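Local coordinates for protein hydroxylase, putative (PDB 3AFF) that probably hydroxylates the steroid-derived phenol 3-HSA to the catechol 3,4-DHSA during cholesterol breakdown, as the flavin-dependent oxygenase component of a two-component monooxygenase, at residues A[47-52]-A[69-74]. Numbering follows the deposited sequence.
Sequences VGFFTL and FEATRR
Phe49 turns the edge of its ring to Ala71 and Thr72: CE1 lies 4.0 Å from Ala71 CB and CZ 4.2 Å from Thr72 CG2, both methyls near the ring plane. With CG anti to the backbone N (chi1 170°), the ring reaches out from the turn to the helix. Leu52 adds a second apolar touch, its CD1 4.2 Å from Ala71 CB, so the alanine methyl receives both side chains. No hydrogen bond crosses this small, buried interface. The Thr72 hydroxyl turns back instead, OG1 bonding Phe69 O at 2.7 Å; that carbonyl also accepts the helical bond from Arg73 N, while Thr72 CG2 lies at the edge of the Phe49 ring. In 47-52, Phe49 CD2 sits 3.7 Å above the Phe50 ring plane, offset toward the rim. Gly48, the first residue past helix 38-47, closes it with a Schellman motif (positive phi), and its O takes Thr51 OG1 at 2.6 Å in the carbonyl plane, bracing the turn. Elsewhere on helix 65-76, Arg73 and Arg74 both bridge to Glu70. Phe68 meets the Phe49 ring; Ile16 touches Phe49 and Leu13 touches Ala71, while Ser86 touches Phe49 and Ser87 touches Thr72. The Thr72 side chain lies about 8 Å from that of Trp84, probably an FMN-site residue. The contact thus packs the turn after helix 38-47 against helix 65-76 within the helical N-terminal domain of the acyl-CoA dehydrogenase fold.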
ATOM      1  N   VAL A  47       5.405  12.772 -55.000  1.00 30.50           N
ATOM      2  CA  VAL A  47       5.521  13.849 -53.969  1.00 29.46           C
ATOM      3  C   VAL A  47       6.844  13.752 -53.207  1.00 29.12           C
ATOM      4  O   VAL A  47       7.184  14.620 -52.377  1.00 30.14           O
ATOM      5  CB  VAL A  47       4.354  13.849 -52.930  1.00 29.97           C
ATOM      6  CG1 VAL A  47       2.996  13.984 -53.648  1.00 31.23           C
ATOM      7  CG2 VAL A  47       4.427  12.574 -51.978  1.00 28.23           C
ATOM      8  N   GLY A  48       7.602  12.686 -53.471  1.00 27.71           N
ATOM      9  CA  GLY A  48       8.936  12.587 -52.909  1.00 25.44           C
ATOM     10  C   GLY A  48       9.040  11.769 -51.618  1.00 23.15           C
ATOM     11  O   GLY A  48      10.052  11.834 -50.938  1.00 22.85           O
ATOM     12  N   PHE A  49       8.013  10.989 -51.296  1.00 23.88           N
ATOM     13  CA  PHE A  49       7.987  10.222 -50.013  1.00 23.64           C
ATOM     14  C   PHE A  49       9.187   9.288 -49.847  1.00 22.98           C
ATOM     15  O   PHE A  49       9.830   9.264 -48.790  1.00 23.28           O
ATOM     16  CB  PHE A  49       6.684   9.431 -49.832  1.00 23.51           C
ATOM     17  CG  PHE A  49       6.743   8.461 -48.677  1.00 24.43           C
ATOM     18  CD1 PHE A  49       6.516   8.913 -47.365  1.00 23.77           C
ATOM     19  CD2 PHE A  49       7.149   7.105 -48.879  1.00 19.62           C
ATOM     20  CE1 PHE A  49       6.607   8.002 -46.262  1.00 22.07           C
ATOM     21  CE2 PHE A  49       7.270   6.239 -47.778  1.00 20.99           C
ATOM     22  CZ  PHE A  49       6.982   6.692 -46.468  1.00 20.10           C
ATOM     23  N   PHE A  50       9.498   8.511 -50.898  1.00 22.63           N
ATOM     24  CA  PHE A  50      10.633   7.550 -50.827  1.00 21.70           C
ATOM     25  C   PHE A  50      11.999   8.199 -50.729  1.00 21.23           C
ATOM     26  O   PHE A  50      12.971   7.572 -50.230  1.00 21.28           O
ATOM     27  CB  PHE A  50      10.587   6.533 -51.963  1.00 22.42           C
ATOM     28  CG  PHE A  50       9.342   5.732 -51.966  1.00 23.29           C
ATOM     29  CD1 PHE A  50       9.113   4.763 -50.965  1.00 22.43           C
ATOM     30  CD2 PHE A  50       8.370   5.984 -52.888  1.00 21.50           C
ATOM     31  CE1 PHE A  50       7.922   4.001 -50.943  1.00 19.61           C
ATOM     32  CE2 PHE A  50       7.183   5.244 -52.881  1.00 23.42           C
ATOM     33  CZ  PHE A  50       6.956   4.257 -51.912  1.00 21.92           C
ATOM     34  N   THR A  51      12.086   9.476 -51.106  1.00 20.70           N
ATOM     35  CA  THR A  51      13.347  10.215 -50.939  1.00 20.54           C
ATOM     36  C   THR A  51      13.701  10.650 -49.523  1.00 19.62           C
ATOM     37  O   THR A  51      14.856  11.053 -49.264  1.00 17.11           O
ATOM     38  CB  THR A  51      13.437  11.493 -51.847  1.00 22.21           C
ATOM     39  OG1 THR A  51      12.551  12.515 -51.331  1.00 20.92           O
ATOM     40  CG2 THR A  51      13.056  11.136 -53.294  1.00 23.40           C
ATOM     41  N   LEU A  52      12.737  10.559 -48.594  1.00 19.89           N
ATOM     42  CA  LEU A  52      12.847  11.211 -47.295  1.00 18.87           C
ATOM     43  C   LEU A  52      14.089  10.836 -46.534  1.00 17.67           C
ATOM     44  O   LEU A  52      14.806  11.699 -46.023  1.00 17.78           O
ATOM     45  CB  LEU A  52      11.615  10.896 -46.421  1.00 19.23           C
ATOM     46  CG  LEU A  52      10.376  11.769 -46.684  1.00 21.96           C
ATOM     47  CD1 LEU A  52       9.080  11.182 -46.105  1.00 19.51           C
ATOM     48  CD2 LEU A  52      10.595  13.283 -46.285  1.00 19.34           C
ATOM     49  N   PHE A  69       8.745   9.238 -39.687  1.00 19.18           N
ATOM     50  CA  PHE A  69       7.691   8.469 -38.950  1.00 19.11           C
ATOM     51  C   PHE A  69       6.313   9.146 -38.862  1.00 19.75           C
ATOM     52  O   PHE A  69       5.274   8.479 -38.998  1.00 20.56           O
ATOM     53  CB  PHE A  69       8.207   7.936 -37.594  1.00 19.08           C
ATOM     54  CG  PHE A  69       9.353   6.981 -37.745  1.00 16.46           C
ATOM     55  CD1 PHE A  69       9.205   5.818 -38.506  1.00 15.80           C
ATOM     56  CD2 PHE A  69      10.606   7.248 -37.167  1.00 18.69           C
ATOM     57  CE1 PHE A  69      10.300   4.917 -38.670  1.00 15.12           C
ATOM     58  CE2 PHE A  69      11.689   6.370 -37.307  1.00 16.33           C
ATOM     59  CZ  PHE A  69      11.562   5.199 -38.063  1.00 16.37           C
ATOM     60  N   GLU A  70       6.310  10.487 -38.750  1.00 21.81           N
ATOM     61  CA  GLU A  70       5.084  11.288 -38.816  1.00 21.21           C
ATOM     62  C   GLU A  70       4.315  11.118 -40.119  1.00 21.33           C
ATOM     63  O   GLU A  70       3.105  10.933 -40.128  1.00 21.03           O
ATOM     64  CB  GLU A  70       5.422  12.802 -38.578  1.00 21.97           C
ATOM     65  CG  GLU A  70       4.298  13.758 -38.925  1.00 20.93           C
ATOM     66  CD  GLU A  70       3.082  13.592 -37.988  1.00 27.99           C
ATOM     67  OE1 GLU A  70       1.935  13.993 -38.417  1.00 27.73           O
ATOM     68  OE2 GLU A  70       3.288  13.013 -36.861  1.00 24.36           O
ATOM     69  N   ALA A  71       5.041  11.211 -41.236  1.00 21.87           N
ATOM     70  CA  ALA A  71       4.535  10.812 -42.534  1.00 20.80           C
ATOM     71  C   ALA A  71       3.837   9.456 -42.583  1.00 19.95           C
ATOM     72  O   ALA A  71       2.729   9.331 -43.167  1.00 21.49           O
ATOM     73  CB  ALA A  71       5.732  10.866 -43.576  1.00 21.12           C
ATOM     74  N   THR A  72       4.459   8.418 -42.016  1.00 19.42           N
ATOM     75  CA  THR A  72       3.811   7.102 -41.986  1.00 19.48           C
ATOM     76  C   THR A  72       2.575   7.046 -41.082  1.00 19.76           C
ATOM     77  O   THR A  72       1.636   6.278 -41.334  1.00 19.92           O
ATOM     78  CB  THR A  72       4.812   5.974 -41.556  1.00 19.16           C
ATOM     79  OG1 THR A  72       5.112   6.081 -40.159  1.00 19.43           O
ATOM     80  CG2 THR A  72       6.139   6.105 -42.377  1.00 18.21           C
ATOM     81  N   ARG A  73       2.625   7.789 -39.975  1.00 21.09           N
ATOM     82  CA  ARG A  73       1.476   7.907 -39.036  1.00 20.82           C
ATOM     83  C   ARG A  73       0.256   8.479 -39.773  1.00 21.92           C
ATOM     84  O   ARG A  73      -0.845   7.905 -39.715  1.00 21.96           O
ATOM     85  CB  ARG A  73       1.857   8.797 -37.824  1.00 20.56           C
ATOM     86  CG  ARG A  73       0.773   8.748 -36.659  1.00 19.93           C
ATOM     87  CD  ARG A  73       0.859   9.937 -35.671  1.00 21.97           C
ATOM     88  NE  ARG A  73       0.730  11.236 -36.336  1.00 20.96           N
ATOM     89  CZ  ARG A  73      -0.438  11.734 -36.764  1.00 25.83           C
ATOM     90  NH1 ARG A  73      -1.566  11.109 -36.547  1.00 22.11           N
ATOM     91  NH2 ARG A  73      -0.491  12.901 -37.378  1.00 26.25           N
ATOM     92  N   ARG A  74       0.457   9.580 -40.497  1.00 22.35           N
ATOM     93  CA  ARG A  74      -0.608  10.177 -41.350  1.00 22.66           C
ATOM     94  C   ARG A  74      -1.161   9.225 -42.379  1.00 23.02           C
ATOM     95  O   ARG A  74      -2.397   9.026 -42.471  1.00 24.20           O
ATOM     96  CB  ARG A  74      -0.120  11.439 -42.089  1.00 23.23           C
ATOM     97  CG  ARG A  74       0.489  12.457 -41.198  1.00 22.86           C
ATOM     98  CD  ARG A  74       0.819  13.800 -41.960  1.00 23.49           C
ATOM     99  NE  ARG A  74       1.473  14.731 -41.046  1.00 26.28           N
ATOM    100  CZ  ARG A  74       1.840  15.982 -41.344  1.00 27.37           C
ATOM    101  NH1 ARG A  74       1.608  16.500 -42.542  1.00 25.68           N
ATOM    102  NH2 ARG A  74       2.470  16.692 -40.430  1.00 27.07           N
TER